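Local coordinates for lysyl oxidase (Pichia pastoris, PDB 1W7C), which oxidises primary amines, probably including peptidyl lysine, as a homodimeric copper and topaquinone amine oxidase, at residues G501-M512 and G551-E562. Residues are numbered along the deposited sequence; the frame is centred on the assembly and turned at random.
Sequences GGTKNRASQYVM and GQGILLIESAEE. Unlike the reference sequence in segment 501-512: Gln509 (reference Lys).
Arg506 and Glu558 form a hydrogen-bonded antiparallel pair in which Glu558 N reaches Arg506 O at 2.8 Å with an N-H...O angle of 167°. The pattern recurs at Ser508 with Leu556 and Tyr510 with Ile554, fixing the register of strands 504-518 and 553-559. Along Glu558, CB passes 3.7 Å from Arg506 O; in the Ser508 conformer described, one of two, CG and CD lie 3.8 and 3.4 Å from Ser508 OG. With CG anti to the carbonyl carbon (chi1 -61°) and the chain then extended, the carboxylate comes alongside Ser508, whose OG, in that conformer, donates to Glu558 OE2 at 2.7 Å from above the carboxylate plane. OE2 also accepts from a water bonded to Tyr510 OH; OE1 pairs with Arg534 and takes a second water, shared with Arg506 NH1 and Ser559 O. With an alanine here, Arg534 is likely to lose its salt-bridge partner and both waters their carboxylate acceptor. Arg506 NH1 further donates to Ala560 O at 2.8 Å, in the carbonyl plane on a lone pair, while NE pairs with Asp640. Beyond Ser508 the face becomes largely apolar: Leu556 CD1 meets the Tyr510 ring edge, 3.5 Å from CE1, and Met512 CE touches Ile554 CD1. From the second subunit, Leu477 packs on Tyr510, Phe487 on Met512 and Leu655 on Ile554. The buried carboxylate is thus probably balanced by Arg534, with waters assisting, on an enzyme-domain β-sheet whose apolar end joins the dimer interface.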
loop_
_atom_site.group_PDB
_atom_site.type_symbol
_atom_site.label_atom_id
_atom_site.label_comp_id
_atom_site.label_asym_id
_atom_site.label_seq_id
_atom_site.Cartn_x
_atom_site.Cartn_y
_atom_site.Cartn_z
ATOM N N GLY A 501 4.143 13.353 22.790
ATOM C CA GLY A 501 4.809 14.232 23.731
ATOM C C GLY A 501 3.850 14.709 24.795
ATOM O O GLY A 501 3.729 15.932 25.015
ATOM N N GLY A 502 3.160 13.727 25.394
ATOM C CA GLY A 502 2.151 13.910 26.425
ATOM C C GLY A 502 0.727 13.877 25.909
ATOM O O GLY A 502 0.498 13.711 24.706
ATOM N N THR A 503 -0.243 13.985 26.802
ATOM C CA THR A 503 -1.632 14.009 26.366
ATOM C C THR A 503 -2.058 15.272 25.659
ATOM O O THR A 503 -2.933 15.248 24.764
ATOM C CB THR A 503 -2.606 13.762 27.542
ATOM O OG1 THR A 503 -2.399 14.753 28.576
ATOM C CG2 THR A 503 -2.454 12.392 28.156
ATOM N N LYS A 504 -1.528 16.414 26.086
ATOM C CA LYS A 504 -2.007 17.699 25.595
ATOM C C LYS A 504 -1.422 17.923 24.203
ATOM O O LYS A 504 -0.202 18.125 24.061
ATOM C CB LYS A 504 -1.625 18.861 26.543
ATOM C CG LYS A 504 -2.243 20.162 26.165
ATOM C CD LYS A 504 -1.792 21.366 27.033
ATOM C CE LYS A 504 -2.482 22.679 26.619
ATOM N NZ LYS A 504 -2.086 23.796 27.517
ATOM N N ASN A 505 -2.300 17.886 23.197
ATOM C CA ASN A 505 -1.901 17.872 21.810
ATOM C C ASN A 505 -2.710 18.888 20.997
ATOM O O ASN A 505 -3.627 19.539 21.492
ATOM C CB ASN A 505 -2.109 16.455 21.193
ATOM C CG ASN A 505 -1.160 15.363 21.698
ATOM O OD1 ASN A 505 -1.347 14.207 21.302
ATOM N ND2 ASN A 505 -0.135 15.693 22.504
ATOM N N ARG A 506 -2.295 19.047 19.732
ATOM C CA ARG A 506 -3.017 19.829 18.726
ATOM C C ARG A 506 -3.035 18.970 17.480
ATOM O O ARG A 506 -2.148 18.150 17.285
ATOM C CB ARG A 506 -2.254 21.094 18.410
ATOM C CG ARG A 506 -2.335 22.121 19.370
ATOM C CD ARG A 506 -2.010 23.525 18.758
ATOM N NE ARG A 506 -1.964 24.436 19.858
ATOM C CZ ARG A 506 -0.971 24.511 20.727
ATOM N NH1 ARG A 506 0.154 23.899 20.512
ATOM N NH2 ARG A 506 -1.088 25.355 21.741
ATOM N N ALA A 507 -4.069 19.078 16.683
ATOM C CA ALA A 507 -4.118 18.429 15.394
ATOM C C ALA A 507 -3.984 19.507 14.334
ATOM O O ALA A 507 -4.614 20.543 14.406
ATOM C CB ALA A 507 -5.434 17.700 15.212
ATOM N N SER A 508 -3.141 19.241 13.339
ATOM C CA SER A 508 -2.871 20.214 12.299
ATOM C C SER A 508 -2.764 19.554 10.964
ATOM O O SER A 508 -2.647 18.340 10.848
ATOM C CB SER A 508 -1.573 20.957 12.578
ATOM O OG SER A 508 -0.453 20.083 12.420
ATOM N N GLN A 509 -2.864 20.351 9.919
ATOM C CA GLN A 509 -2.572 19.874 8.581
ATOM C C GLN A 509 -1.651 20.861 7.881
ATOM O O GLN A 509 -1.826 22.080 8.013
ATOM C CB GLN A 509 -3.867 19.730 7.776
ATOM C CG GLN A 509 -4.649 20.952 7.588
ATOM C CD GLN A 509 -5.904 20.714 6.821
ATOM O OE1 GLN A 509 -6.111 19.626 6.243
ATOM N NE2 GLN A 509 -6.779 21.732 6.809
ATOM N N TYR A 510 -0.678 20.330 7.162
ATOM C CA TYR A 510 0.060 21.124 6.185
ATOM C C TYR A 510 -0.640 20.984 4.841
ATOM O O TYR A 510 -0.598 19.896 4.244
ATOM C CB TYR A 510 1.520 20.682 6.087
ATOM C CG TYR A 510 2.373 21.181 7.241
ATOM C CD1 TYR A 510 2.452 20.494 8.425
ATOM C CD2 TYR A 510 3.040 22.383 7.161
ATOM C CE1 TYR A 510 3.210 20.956 9.475
ATOM C CE2 TYR A 510 3.781 22.861 8.219
ATOM C CZ TYR A 510 3.868 22.140 9.376
ATOM O OH TYR A 510 4.611 22.605 10.447
ATOM N N VAL A 511 -1.300 22.043 4.403
ATOM C CA VAL A 511 -2.045 22.081 3.159
ATOM C C VAL A 511 -1.061 22.468 2.064
ATOM O O VAL A 511 -0.263 23.392 2.231
ATOM C CB VAL A 511 -3.214 23.117 3.237
ATOM C CG1 VAL A 511 -3.948 23.287 1.920
ATOM C CG2 VAL A 511 -4.142 22.739 4.368
ATOM N N MET A 512 -1.149 21.784 0.924
ATOM C CA MET A 512 -0.271 22.017 -0.219
ATOM C C MET A 512 -1.074 22.577 -1.348
ATOM O O MET A 512 -2.105 22.038 -1.694
ATOM C CB MET A 512 0.337 20.684 -0.647
ATOM C CG MET A 512 1.167 19.982 0.414
ATOM S SD MET A 512 1.538 18.304 -0.064
ATOM C CE MET A 512 2.522 17.817 1.341
ATOM N N GLY A 551 -3.816 14.060 -2.740
ATOM C CA GLY A 551 -2.905 13.885 -1.632
ATOM C C GLY A 551 -2.266 15.175 -1.135
ATOM O O GLY A 551 -1.214 15.124 -0.496
ATOM N N GLN A 552 -2.887 16.306 -1.361
ATOM C CA GLN A 552 -2.273 17.620 -1.118
ATOM C C GLN A 552 -2.423 18.086 0.324
ATOM O O GLN A 552 -2.830 19.231 0.606
ATOM C CB GLN A 552 -2.807 18.653 -2.101
ATOM C CG GLN A 552 -2.186 18.416 -3.490
ATOM C CD GLN A 552 -2.556 19.423 -4.560
ATOM O OE1 GLN A 552 -2.590 19.034 -5.734
ATOM N NE2 GLN A 552 -2.761 20.714 -4.199
ATOM N N GLY A 553 -2.017 17.243 1.258
ATOM C CA GLY A 553 -1.978 17.645 2.649
ATOM C C GLY A 553 -1.337 16.547 3.481
ATOM O O GLY A 553 -1.297 15.380 3.064
ATOM N N ILE A 554 -0.823 16.953 4.634
ATOM C CA ILE A 554 -0.238 16.058 5.663
ATOM C C ILE A 554 -0.946 16.340 6.973
ATOM O O ILE A 554 -0.982 17.484 7.415
ATOM C CB ILE A 554 1.300 16.326 5.818
ATOM C CG1 ILE A 554 2.037 15.899 4.534
ATOM C CG2 ILE A 554 1.881 15.668 7.081
ATOM C CD1 ILE A 554 3.506 16.347 4.485
ATOM N N LEU A 555 -1.493 15.292 7.584
ATOM C CA LEU A 555 -2.244 15.389 8.855
ATOM C C LEU A 555 -1.344 14.978 10.020
ATOM O O LEU A 555 -0.767 13.889 10.040
ATOM C CB LEU A 555 -3.463 14.478 8.858
ATOM C CG LEU A 555 -4.306 14.457 10.139
ATOM C CD1 LEU A 555 -4.932 15.757 10.407
ATOM C CD2 LEU A 555 -5.365 13.360 10.046
ATOM N N LEU A 556 -1.273 15.852 11.018
ATOM C CA LEU A 556 -0.434 15.667 12.179
ATOM C C LEU A 556 -1.217 15.691 13.481
ATOM O O LEU A 556 -2.127 16.509 13.647
ATOM C CB LEU A 556 0.659 16.749 12.270
ATOM C CG LEU A 556 1.608 16.948 11.100
ATOM C CD1 LEU A 556 2.547 18.100 11.365
ATOM C CD2 LEU A 556 2.343 15.656 10.752
ATOM N N ILE A 557 -0.771 14.870 14.431
ATOM C CA ILE A 557 -1.015 15.089 15.827
ATOM C C ILE A 557 0.285 15.587 16.445
ATOM O O ILE A 557 1.290 14.892 16.442
ATOM C CB ILE A 557 -1.522 13.838 16.533
ATOM C CG1 ILE A 557 -2.781 13.270 15.841
ATOM C CG2 ILE A 557 -1.756 14.119 18.027
ATOM C CD1 ILE A 557 -3.974 14.155 15.760
ATOM N N GLU A 558 0.241 16.824 16.942
ATOM C CA GLU A 558 1.402 17.510 17.511
ATOM C C GLU A 558 1.307 17.581 19.031
ATOM O O GLU A 558 0.226 17.723 19.595
ATOM C CB GLU A 558 1.424 18.985 17.030
ATOM C CG GLU A 558 1.524 19.183 15.529
ATOM C CD GLU A 558 1.550 20.649 15.148
ATOM O OE1 GLU A 558 1.406 21.551 16.043
ATOM O OE2 GLU A 558 1.662 20.960 13.913
ATOM N N SER A 559 2.452 17.516 19.690
ATOM C CA SER A 559 2.515 17.954 21.083
ATOM C C SER A 559 2.102 19.428 21.146
ATOM O O SER A 559 2.546 20.218 20.328
ATOM C CB SER A 559 3.918 17.829 21.593
ATOM O OG SER A 559 3.971 18.243 22.956
ATOM N N ALA A 560 1.332 19.810 22.163
ATOM C CA ALA A 560 0.958 21.210 22.326
ATOM C C ALA A 560 2.150 22.073 22.716
ATOM O O ALA A 560 2.219 23.238 22.307
ATOM C CB ALA A 560 -0.173 21.380 23.324
ATOM N N GLU A 561 3.064 21.507 23.501
ATOM C CA GLU A 561 4.146 22.270 24.099
ATOM C C GLU A 561 5.560 21.815 23.729
ATOM O O GLU A 561 6.475 22.644 23.718
ATOM C CB GLU A 561 4.008 22.275 25.643
ATOM C CG GLU A 561 2.593 22.516 26.210
ATOM C CD GLU A 561 2.148 23.959 26.160
ATOM O OE1 GLU A 561 2.988 24.844 25.890
ATOM O OE2 GLU A 561 0.942 24.203 26.391
ATOM N N GLU A 562 5.757 20.515 23.466
ATOM C CA GLU A 562 7.111 19.976 23.278
ATOM C C GLU A 562 7.534 20.179 21.816
ATOM O O GLU A 562 6.744 19.948 20.888
ATOM C CB GLU A 562 7.190 18.460 23.614
ATOM C CG GLU A 562 6.836 18.086 25.053
ATOM C CD GLU A 562 7.301 16.700 25.473
ATOM O OE1 GLU A 562 7.085 16.348 26.653
ATOM O OE2 GLU A 562 7.912 16.000 24.658
HETATM O O HOH W 1 2.179 19.543 25.467
HETATM O O HOH W 2 1.513 22.222 18.624
HETATM O O HOH W 3 0.707 25.478 24.012
HETATM O O HOH W 4 4.227 21.465 12.970
#